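Local coordinates for protein probable fimbrial chaperone YadV (Escherichia coli K-12, PDB 5GHU) that probably acts as a periplasmic chaperone that assists the folding and assembly of fimbrial subunits in the chaperone-usher manner, at residues A[133-138]-A[206-211]; A[140-143]-A[148-151]; A[153-156]-A[160-163]; A[178-181]-A[187-190]. One frame throughout, in Å; residues are numbered along the deposited sequence.

How the interactions relate
All four contacts lie in the immunoglobulin-like C-terminal domain and show how neighbouring loops, strands and a short helix are stitched into one sandwich. Interactions 1 and 3 lie about 7 Å apart between centres, joined by Ile209 N to Ser162 O (2.8 Å, a probable hydrogen bond). Interactions 3 and 4, about 8 Å apart between centres, share a sheet through Val153 N and Glu188 O (2.8 Å). Interaction 2 continues that sheet, with Leu151 N 2.8 Å from Met190 O of interaction 4. Its centre is about 19 Å from that of interaction 1, yet the two touch, Trp140 CZ2 meeting Phe206 CD2 at 3.6 Å. Interactions 1 and 4 do not touch.

Interaction 1 (A[133-138]-A[206-211]); sequences EAPLAL and FYAIND
Pro135 sets its CB and CG against the methyl of Ala208 and its CB against the CE1/CZ rim of Phe206, joining the short helix 134-137 to strand 203-209 of the immunoglobulin-like beta sandwich that forms the C-terminal domain of this PapD-type chaperone. The helix is weakly bonded, and the two residues that Pro135 meets are alternate members of the strand, so both send their CB toward the helix while Tyr207 between them points away. CB of Pro135 divides its contact between the two, standing 3.7 Å from Phe206 CE1 and 3.8 Å from Ala208 CB.

The aromatic ring reaches the proline because Phe206 places CG between its backbone N and carbonyl carbon (chi1 59°); the Ala208 amide nitrogen lies in the ring plane at its edge. The carbonyl oxygen of Pro135 comes up to this ring obliquely, 3.6 Å from CZ. Hydrogen bonding plays no part between the segments: three buried residues meet by van der Waals packing. Around them Phe163 packs edge-to-face against Phe206, the indole of Trp140 meets the same ring with its plane turned by about 20°, and Val161 and Ile216 also touch Pro135. Packing is tightest where a ring carbon faces a methyl, with Pro135 CG 3.5 Å from Ala208 CB.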
loop_
_atom_site.group_PDB
_atom_site.type_symbol
_atom_site.label_atom_id
_atom_site.label_comp_id
_atom_site.label_asym_id
_atom_site.label_seq_id
_atom_site.Cartn_x
_atom_site.Cartn_y
_atom_site.Cartn_z
ATOM N N GLU A 133 0.037 15.203 0.540
ATOM C CA GLU A 133 -1.036 16.125 0.228
ATOM C C GLU A 133 -2.031 15.526 -0.804
ATOM O O GLU A 133 -3.082 16.136 -1.088
ATOM C CB GLU A 133 -0.456 17.444 -0.313
ATOM C CG GLU A 133 0.354 18.235 0.777
ATOM C CD GLU A 133 1.136 19.406 0.184
ATOM O OE1 GLU A 133 0.644 20.059 -0.736
ATOM O OE2 GLU A 133 2.253 19.646 0.639
ATOM N N ALA A 134 -1.687 14.379 -1.374
ATOM C CA ALA A 134 -2.558 13.828 -2.384
ATOM C C ALA A 134 -3.938 13.435 -1.794
ATOM O O ALA A 134 -4.915 13.579 -2.484
ATOM C CB ALA A 134 -1.880 12.606 -3.056
ATOM N N PRO A 135 -3.986 12.958 -0.542
ATOM C CA PRO A 135 -5.337 12.611 -0.039
ATOM C C PRO A 135 -6.243 13.828 -0.028
ATOM O O PRO A 135 -7.466 13.689 -0.288
ATOM C CB PRO A 135 -5.073 12.096 1.388
ATOM C CG PRO A 135 -3.662 11.478 1.276
ATOM C CD PRO A 135 -2.909 12.475 0.354
ATOM N N LEU A 136 -5.725 15.022 0.326
ATOM C CA LEU A 136 -6.525 16.251 0.315
ATOM C C LEU A 136 -7.023 16.596 -1.080
ATOM O O LEU A 136 -8.031 17.267 -1.251
ATOM C CB LEU A 136 -5.681 17.433 0.888
ATOM C CG LEU A 136 -6.199 18.862 0.641
ATOM C CD1 LEU A 136 -7.604 19.103 1.297
ATOM C CD2 LEU A 136 -5.189 19.947 1.158
ATOM N N ALA A 137 -6.236 16.203 -2.110
ATOM C CA ALA A 137 -6.605 16.506 -3.484
ATOM C C ALA A 137 -7.682 15.625 -4.066
ATOM O O ALA A 137 -8.272 15.985 -5.088
ATOM C CB ALA A 137 -5.368 16.420 -4.377
ATOM N N LEU A 138 -7.952 14.506 -3.418
ATOM C CA LEU A 138 -9.045 13.611 -3.910
ATOM C C LEU A 138 -10.373 14.329 -3.940
ATOM O O LEU A 138 -10.711 15.138 -3.026
ATOM C CB LEU A 138 -9.182 12.351 -3.044
ATOM C CG LEU A 138 -7.892 11.508 -2.926
ATOM C CD1 LEU A 138 -8.148 10.282 -1.978
ATOM C CD2 LEU A 138 -7.448 11.010 -4.348
ATOM N N PHE A 206 -11.624 10.460 6.662
ATOM C CA PHE A 206 -10.762 9.313 6.397
ATOM C C PHE A 206 -9.410 9.508 7.046
ATOM O O PHE A 206 -9.029 10.620 7.470
ATOM C CB PHE A 206 -10.613 9.085 4.854
ATOM C CG PHE A 206 -10.035 10.268 4.111
ATOM C CD1 PHE A 206 -8.631 10.495 4.157
ATOM C CD2 PHE A 206 -10.854 11.151 3.408
ATOM C CE1 PHE A 206 -8.107 11.585 3.510
ATOM C CE2 PHE A 206 -10.299 12.243 2.717
ATOM C CZ PHE A 206 -8.916 12.429 2.785
ATOM N N TYR A 207 -8.705 8.388 7.143
ATOM C CA TYR A 207 -7.280 8.396 7.463
ATOM C C TYR A 207 -6.545 7.706 6.346
ATOM O O TYR A 207 -6.682 6.496 6.122
ATOM C CB TYR A 207 -7.019 7.671 8.777
ATOM C CG TYR A 207 -7.685 8.369 9.978
ATOM C CD1 TYR A 207 -7.073 9.456 10.585
ATOM C CD2 TYR A 207 -8.900 7.935 10.454
ATOM C CE1 TYR A 207 -7.643 10.089 11.698
ATOM C CE2 TYR A 207 -9.470 8.560 11.549
ATOM C CZ TYR A 207 -8.837 9.646 12.143
ATOM O OH TYR A 207 -9.406 10.291 13.273
ATOM N N ALA A 208 -5.813 8.509 5.589
ATOM C CA ALA A 208 -4.902 7.946 4.595
ATOM C C ALA A 208 -3.570 7.622 5.241
ATOM O O ALA A 208 -3.381 7.821 6.440
ATOM C CB ALA A 208 -4.739 8.954 3.437
ATOM N N ILE A 209 -2.644 7.062 4.447
ATOM C CA ILE A 209 -1.387 6.557 5.022
ATOM C C ILE A 209 -0.224 7.238 4.344
ATOM O O ILE A 209 -0.165 7.301 3.127
ATOM C CB ILE A 209 -1.248 5.029 4.817
ATOM C CG1 ILE A 209 -2.491 4.374 5.435
ATOM C CG2 ILE A 209 0.052 4.543 5.534
ATOM C CD1 ILE A 209 -2.600 2.892 5.051
ATOM N N ASN A 210 0.667 7.806 5.156
ATOM C CA ASN A 210 1.807 8.482 4.568
ATOM C C ASN A 210 2.987 7.548 4.305
ATOM O O ASN A 210 2.912 6.326 4.470
ATOM C CB ASN A 210 2.216 9.701 5.418
ATOM C CG ASN A 210 2.871 9.305 6.734
ATOM O OD1 ASN A 210 3.444 8.252 6.857
ATOM N ND2 ASN A 210 2.729 10.174 7.762
ATOM N N ASP A 211 4.084 8.109 3.786
ATOM C CA ASP A 211 5.220 7.264 3.375
ATOM C C ASP A 211 5.816 6.426 4.485
ATOM O O ASP A 211 6.534 5.432 4.230
ATOM C CB ASP A 211 6.377 8.110 2.826
ATOM C CG ASP A 211 6.113 8.708 1.441
ATOM O OD1 ASP A 211 5.189 8.254 0.732
ATOM O OD2 ASP A 211 6.916 9.590 1.032
#

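Interaction 2 (A[140-143]-A[148-151]); sequences WFWS and KASL
Leu151 fits its side chain between Trp140 and Trp142 of the partner strand in a beta hairpin, strands 139-143 and 150-155, of the immunoglobulin-like C-terminal domain. Its CB rests 3.6 Å from Phe141 O. CG, set anti to the carbonyl carbon (chi1 -58°), then splits the methyls between the two indoles. CD1 approaches Trp140 obliquely, 4.0 Å from CE3, while CD2 lies 3.5 Å from Phe141 O and stands 4.0 Å above one face of the Trp142 ring, offset toward its rim. Without the two methyls, as with an alanine here, a gap is likely to open between the indoles, with Trp140 and Trp142 freer to shift.

The backbone explains this register. Trp142 and Leu151 form an antiparallel non-hydrogen-bonded pair whose side chains diverge at CB, although the indole swings back far enough for CZ3 to come 4.1 Å from Ala149 CB. Leu151 CA also donates a CA-H...O contact to Phe141 O at 3.2 Å. The next pair, Ser143 with Ser150, is hydrogen-bonded, and both side chains lie on the sheet face that Val189 also occupies.

On the face carrying the indoles and Leu151, Leu168 of strand 163-170 touches both Trp142 and Leu151, adding the second sheet to this packing. Ser143 N donates to Ser150 O at 2.8 Å, with an N-H...O angle of 148° and the donor tilted 31° from the carbonyl plane.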
loop_
_atom_site.group_PDB
_atom_site.type_symbol
_atom_site.label_atom_id
_atom_site.label_comp_id
_atom_site.label_asym_id
_atom_site.label_seq_id
_atom_site.Cartn_x
_atom_site.Cartn_y
_atom_site.Cartn_z
ATOM N N TRP A 140 -14.499 13.684 -4.053
ATOM C CA TRP A 140 -15.479 12.671 -3.688
ATOM C C TRP A 140 -16.868 12.989 -4.171
ATOM O O TRP A 140 -17.325 14.140 -4.117
ATOM C CB TRP A 140 -15.543 12.576 -2.144
ATOM C CG TRP A 140 -14.220 12.245 -1.490
ATOM C CD1 TRP A 140 -13.132 13.103 -1.287
ATOM C CD2 TRP A 140 -13.827 10.976 -0.954
ATOM N NE1 TRP A 140 -12.133 12.415 -0.665
ATOM C CE2 TRP A 140 -12.514 11.125 -0.437
ATOM C CE3 TRP A 140 -14.493 9.727 -0.819
ATOM C CZ2 TRP A 140 -11.817 10.081 0.123
ATOM C CZ3 TRP A 140 -13.790 8.663 -0.226
ATOM C CH2 TRP A 140 -12.479 8.848 0.261
ATOM N N PHE A 141 -17.559 11.960 -4.670
ATOM C CA PHE A 141 -18.916 12.079 -5.229
ATOM C C PHE A 141 -19.791 10.919 -4.847
ATOM O O PHE A 141 -19.302 9.788 -4.708
ATOM C CB PHE A 141 -18.854 12.086 -6.791
ATOM C CG PHE A 141 -17.945 13.134 -7.331
ATOM C CD1 PHE A 141 -16.575 12.899 -7.452
ATOM C CD2 PHE A 141 -18.449 14.377 -7.637
ATOM C CE1 PHE A 141 -15.752 13.863 -7.923
ATOM C CE2 PHE A 141 -17.631 15.337 -8.174
ATOM C CZ PHE A 141 -16.278 15.087 -8.295
ATOM N N TRP A 142 -21.102 11.188 -4.698
ATOM C CA TRP A 142 -22.034 10.105 -4.553
ATOM C C TRP A 142 -22.017 9.353 -5.851
ATOM O O TRP A 142 -21.957 9.969 -6.931
ATOM C CB TRP A 142 -23.467 10.587 -4.298
ATOM C CG TRP A 142 -23.731 11.023 -2.920
ATOM C CD1 TRP A 142 -23.957 12.302 -2.479
ATOM C CD2 TRP A 142 -23.822 10.177 -1.769
ATOM N NE1 TRP A 142 -24.176 12.300 -1.121
ATOM C CE2 TRP A 142 -24.095 11.011 -0.658
ATOM C CE3 TRP A 142 -23.666 8.802 -1.572
ATOM C CZ2 TRP A 142 -24.271 10.506 0.638
ATOM C CZ3 TRP A 142 -23.832 8.298 -0.274
ATOM C CH2 TRP A 142 -24.116 9.153 0.809
ATOM N N SER A 143 -22.115 8.037 -5.739
ATOM C CA SER A 143 -22.171 7.139 -6.871
ATOM C C SER A 143 -23.496 6.395 -6.689
ATOM O O SER A 143 -23.759 5.863 -5.606
ATOM C CB SER A 143 -21.007 6.181 -6.863
ATOM O OG SER A 143 -21.004 5.304 -7.951
ATOM N N LYS A 148 -28.003 1.072 -2.571
ATOM C CA LYS A 148 -26.713 0.426 -2.406
ATOM C C LYS A 148 -25.651 1.528 -2.527
ATOM O O LYS A 148 -25.069 1.737 -3.584
ATOM C CB LYS A 148 -26.519 -0.672 -3.450
ATOM N N ALA A 149 -25.446 2.261 -1.441
ATOM C CA ALA A 149 -24.682 3.504 -1.507
ATOM C C ALA A 149 -23.224 3.261 -1.784
ATOM O O ALA A 149 -22.614 2.290 -1.268
ATOM C CB ALA A 149 -24.850 4.283 -0.209
ATOM N N SER A 150 -22.642 4.116 -2.644
ATOM C CA SER A 150 -21.197 4.096 -2.836
ATOM C C SER A 150 -20.723 5.464 -3.239
ATOM O O SER A 150 -21.532 6.305 -3.584
ATOM C CB SER A 150 -20.804 3.074 -3.902
ATOM O OG SER A 150 -21.571 3.333 -5.035
ATOM N N LEU A 151 -19.400 5.653 -3.187
ATOM C CA LEU A 151 -18.774 6.918 -3.513
ATOM C C LEU A 151 -17.881 6.694 -4.701
ATOM O O LEU A 151 -17.194 5.679 -4.774
ATOM C CB LEU A 151 -17.931 7.438 -2.382
ATOM C CG LEU A 151 -18.787 7.611 -1.135
ATOM C CD1 LEU A 151 -17.886 7.853 0.046
ATOM C CD2 LEU A 151 -19.632 8.826 -1.356
#

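Interaction 3 (A[153-156]-A[160-163]); sequences VTNP and YVSF
The connection from strand 150-155 to strand 163-170, which carries the chain from one sheet of the C-terminal sandwich to the other, brings Asn155 and Val161 side by side. Asn155 sets its CG anti to the backbone N (chi1 -179°), extending the amide from strand 150-155 toward the returning chain. There ND2 comes within 4.2 Å of Val161 N and 4.3 Å of Val161 CG2, and within 4.4 Å of Tyr160 CA. These are loose contacts, and ND2 and Val161 N are both donors, so neither can serve the other.

The amide is fixed by the loop it spans: OD1 accepts from Thr157 OG1 and ND2 donates to Tyr159 O, with weak additional bonds from ND2 to the carbonyls of Ile182 and Ala183. The buried carboxamide is thereby satisfied at both ends and held against rotation. Val161 points its CB toward Asn155 and sits between two environments, with CG2 near the amide and CG1 3.6 Å above one face of the Phe163 ring, offset toward its rim. Ala134 and Pro135 of the short helix also touch this valine. Tyr160 next to it turns away toward the N-terminal domain, where its ring meets that of Phe121.

A polar side chain bracing a loop from within, beside an apolar core, here serves the sheet-to-sheet crossover of an immunoglobulin-like beta sandwich.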
loop_
_atom_site.group_PDB
_atom_site.type_symbol
_atom_site.label_atom_id
_atom_site.label_comp_id
_atom_site.label_asym_id
_atom_site.label_seq_id
_atom_site.Cartn_x
_atom_site.Cartn_y
_atom_site.Cartn_z
ATOM N N VAL A 153 -14.541 8.258 -6.319
ATOM C CA VAL A 153 -13.431 9.049 -5.815
ATOM C C VAL A 153 -12.459 9.253 -6.985
ATOM O O VAL A 153 -12.177 8.303 -7.718
ATOM C CB VAL A 153 -12.712 8.347 -4.664
ATOM C CG1 VAL A 153 -11.695 9.312 -3.950
ATOM C CG2 VAL A 153 -13.742 7.858 -3.619
ATOM N N THR A 154 -12.008 10.492 -7.161
ATOM C CA THR A 154 -11.124 10.829 -8.300
ATOM C C THR A 154 -9.819 11.351 -7.748
ATOM O O THR A 154 -9.828 12.263 -6.927
ATOM C CB THR A 154 -11.785 11.869 -9.155
ATOM O OG1 THR A 154 -12.914 11.267 -9.819
ATOM C CG2 THR A 154 -10.857 12.379 -10.255
ATOM N N ASN A 155 -8.720 10.781 -8.237
ATOM C CA ASN A 155 -7.353 11.185 -7.829
ATOM C C ASN A 155 -6.693 11.938 -8.962
ATOM O O ASN A 155 -6.344 11.306 -9.957
ATOM C CB ASN A 155 -6.568 9.927 -7.510
ATOM C CG ASN A 155 -5.136 10.228 -7.039
ATOM O OD1 ASN A 155 -4.700 11.358 -6.975
ATOM N ND2 ASN A 155 -4.459 9.160 -6.654
ATOM N N PRO A 156 -6.557 13.234 -8.834
ATOM C CA PRO A 156 -5.967 14.066 -9.907
ATOM C C PRO A 156 -4.440 14.160 -9.831
ATOM O O PRO A 156 -3.856 14.943 -10.618
ATOM C CB PRO A 156 -6.585 15.448 -9.655
ATOM C CG PRO A 156 -6.664 15.497 -8.120
ATOM C CD PRO A 156 -7.019 14.058 -7.666
ATOM N N TYR A 160 -0.217 7.463 -5.629
ATOM C CA TYR A 160 -1.236 6.631 -4.980
ATOM C C TYR A 160 -1.709 7.294 -3.707
ATOM O O TYR A 160 -0.925 7.955 -2.973
ATOM C CB TYR A 160 -0.690 5.225 -4.613
ATOM C CG TYR A 160 -0.451 4.375 -5.809
ATOM C CD1 TYR A 160 0.703 4.495 -6.579
ATOM C CD2 TYR A 160 -1.428 3.520 -6.232
ATOM C CE1 TYR A 160 0.885 3.720 -7.717
ATOM C CE2 TYR A 160 -1.237 2.726 -7.415
ATOM C CZ TYR A 160 -0.064 2.857 -8.111
ATOM O OH TYR A 160 0.091 2.105 -9.269
ATOM N N VAL A 161 -2.988 7.036 -3.398
ATOM C CA VAL A 161 -3.490 7.283 -2.034
ATOM C C VAL A 161 -3.989 5.981 -1.450
ATOM O O VAL A 161 -4.749 5.239 -2.083
ATOM C CB VAL A 161 -4.618 8.340 -1.979
ATOM C CG1 VAL A 161 -5.169 8.472 -0.525
ATOM C CG2 VAL A 161 -4.084 9.720 -2.438
ATOM N N SER A 162 -3.518 5.694 -0.213
ATOM C CA SER A 162 -3.862 4.452 0.512
ATOM C C SER A 162 -4.551 4.857 1.808
ATOM O O SER A 162 -4.199 5.894 2.375
ATOM C CB SER A 162 -2.593 3.673 0.881
ATOM O OG SER A 162 -1.876 3.234 -0.304
ATOM N N PHE A 163 -5.485 4.034 2.274
ATOM C CA PHE A 163 -6.222 4.386 3.507
ATOM C C PHE A 163 -6.152 3.303 4.564
ATOM O O PHE A 163 -6.146 2.096 4.256
ATOM C CB PHE A 163 -7.731 4.579 3.203
ATOM C CG PHE A 163 -8.035 5.606 2.124
ATOM C CD1 PHE A 163 -8.094 5.216 0.801
ATOM C CD2 PHE A 163 -8.213 6.931 2.448
ATOM C CE1 PHE A 163 -8.368 6.171 -0.229
ATOM C CE2 PHE A 163 -8.548 7.897 1.477
ATOM C CZ PHE A 163 -8.633 7.503 0.114
#

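Interaction 4 (A[178-181]-A[187-190]); sequences DVKM and DEVM
Lys180 turns CG anti to its carbonyl carbon (chi1 -66°) and then runs fully extended, a shape that carries NZ from the 178-181 loop across to the backbone of strand 186-191. It donates to Val189 O at 2.8 Å, nearly in line with the carbonyl bond (C=O...N angle 167°), and its CE packs 3.3 Å from the same oxygen. The carboxylate of Glu188 is close but does not close a salt bridge, OE1 standing 4.1 Å from Lys180 NZ; its opposite charge may still favour the ammonium there.

Met190, likewise extended beyond CG, reaches back alongside the loop. Its CB packs on Asp178 O, and its SD takes a weak hydrogen bond from Lys180 N at 3.7 Å. The chain ends with CE 3.4 Å from Lys180 O. With an alanine in its place, the loop would lack the sulfur that Lys180 N weakly bonds and is likely to sit over a gap.

Asp178 is anchored separately, its OD1 bonding to Asn193 ND2. Strand 186-191 lies at the edge of its three-stranded sheet next to strand 150-155, and the loop borders it, with Val179 and Met190 both packing on Phe163 of strand 163-170 and Met181 reaching strand 114-123.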
loop_
_atom_site.group_PDB
_atom_site.type_symbol
_atom_site.label_atom_id
_atom_site.label_comp_id
_atom_site.label_asym_id
_atom_site.label_seq_id
_atom_site.Cartn_x
_atom_site.Cartn_y
_atom_site.Cartn_z
ATOM N N ASP A 178 -15.783 1.062 2.662
ATOM C CA ASP A 178 -14.825 0.023 2.271
ATOM C C ASP A 178 -13.715 0.685 1.464
ATOM O O ASP A 178 -13.710 0.638 0.217
ATOM C CB ASP A 178 -15.494 -1.082 1.429
ATOM C CG ASP A 178 -16.446 -1.945 2.229
ATOM O OD1 ASP A 178 -16.440 -1.916 3.481
ATOM O OD2 ASP A 178 -17.199 -2.701 1.571
ATOM N N VAL A 179 -12.819 1.357 2.168
ATOM C CA VAL A 179 -11.765 2.122 1.485
ATOM C C VAL A 179 -10.878 1.225 0.636
ATOM O O VAL A 179 -10.607 0.074 0.994
ATOM C CB VAL A 179 -10.909 2.913 2.482
ATOM C CG1 VAL A 179 -11.755 4.069 3.101
ATOM C CG2 VAL A 179 -10.323 1.992 3.565
ATOM N N LYS A 180 -10.414 1.790 -0.482
ATOM C CA LYS A 180 -9.531 1.084 -1.424
ATOM C C LYS A 180 -8.434 2.041 -1.770
ATOM O O LYS A 180 -8.654 3.240 -1.828
ATOM C CB LYS A 180 -10.253 0.730 -2.738
ATOM C CG LYS A 180 -11.395 -0.286 -2.628
ATOM C CD LYS A 180 -11.970 -0.360 -4.045
ATOM C CE LYS A 180 -13.267 -1.150 -4.183
ATOM N NZ LYS A 180 -13.750 -0.943 -5.581
ATOM N N MET A 181 -7.267 1.471 -2.098
ATOM C CA MET A 181 -6.212 2.297 -2.672
ATOM C C MET A 181 -6.653 2.886 -4.011
ATOM O O MET A 181 -7.298 2.191 -4.821
ATOM C CB MET A 181 -4.931 1.444 -2.821
ATOM C CG MET A 181 -3.821 2.289 -3.397
ATOM S SD MET A 181 -2.182 1.426 -3.279
ATOM C CE MET A 181 -2.447 0.036 -4.335
ATOM N N ASP A 187 -9.996 6.957 -11.211
ATOM C CA ASP A 187 -11.190 6.897 -10.355
ATOM C C ASP A 187 -11.273 5.552 -9.669
ATOM O O ASP A 187 -10.831 4.526 -10.226
ATOM C CB ASP A 187 -12.457 7.050 -11.210
ATOM C CG ASP A 187 -12.715 8.456 -11.681
ATOM O OD1 ASP A 187 -11.916 9.331 -11.426
ATOM O OD2 ASP A 187 -13.742 8.656 -12.386
ATOM N N GLU A 188 -11.913 5.498 -8.476
ATOM C CA GLU A 188 -12.278 4.256 -7.863
ATOM C C GLU A 188 -13.646 4.465 -7.190
ATOM O O GLU A 188 -13.867 5.538 -6.641
ATOM C CB GLU A 188 -11.302 3.879 -6.740
ATOM C CG GLU A 188 -10.035 3.269 -7.158
ATOM C CD GLU A 188 -10.209 2.019 -7.956
ATOM O OE1 GLU A 188 -11.290 1.369 -7.915
ATOM O OE2 GLU A 188 -9.272 1.706 -8.700
ATOM N N VAL A 189 -14.463 3.439 -7.206
ATOM C CA VAL A 189 -15.724 3.429 -6.444
ATOM C C VAL A 189 -15.501 2.679 -5.120
ATOM O O VAL A 189 -14.877 1.609 -5.090
ATOM C CB VAL A 189 -16.864 2.796 -7.215
ATOM C CG1 VAL A 189 -18.102 2.623 -6.258
ATOM C CG2 VAL A 189 -17.219 3.680 -8.416
ATOM N N MET A 190 -16.035 3.232 -4.018
ATOM C CA MET A 190 -15.848 2.601 -2.719
ATOM C C MET A 190 -17.218 2.492 -2.113
ATOM O O MET A 190 -17.999 3.468 -2.120
ATOM C CB MET A 190 -14.895 3.436 -1.833
ATOM C CG MET A 190 -13.512 3.603 -2.448
ATOM S SD MET A 190 -12.537 4.669 -1.350
ATOM C CE MET A 190 -11.325 5.280 -2.517
#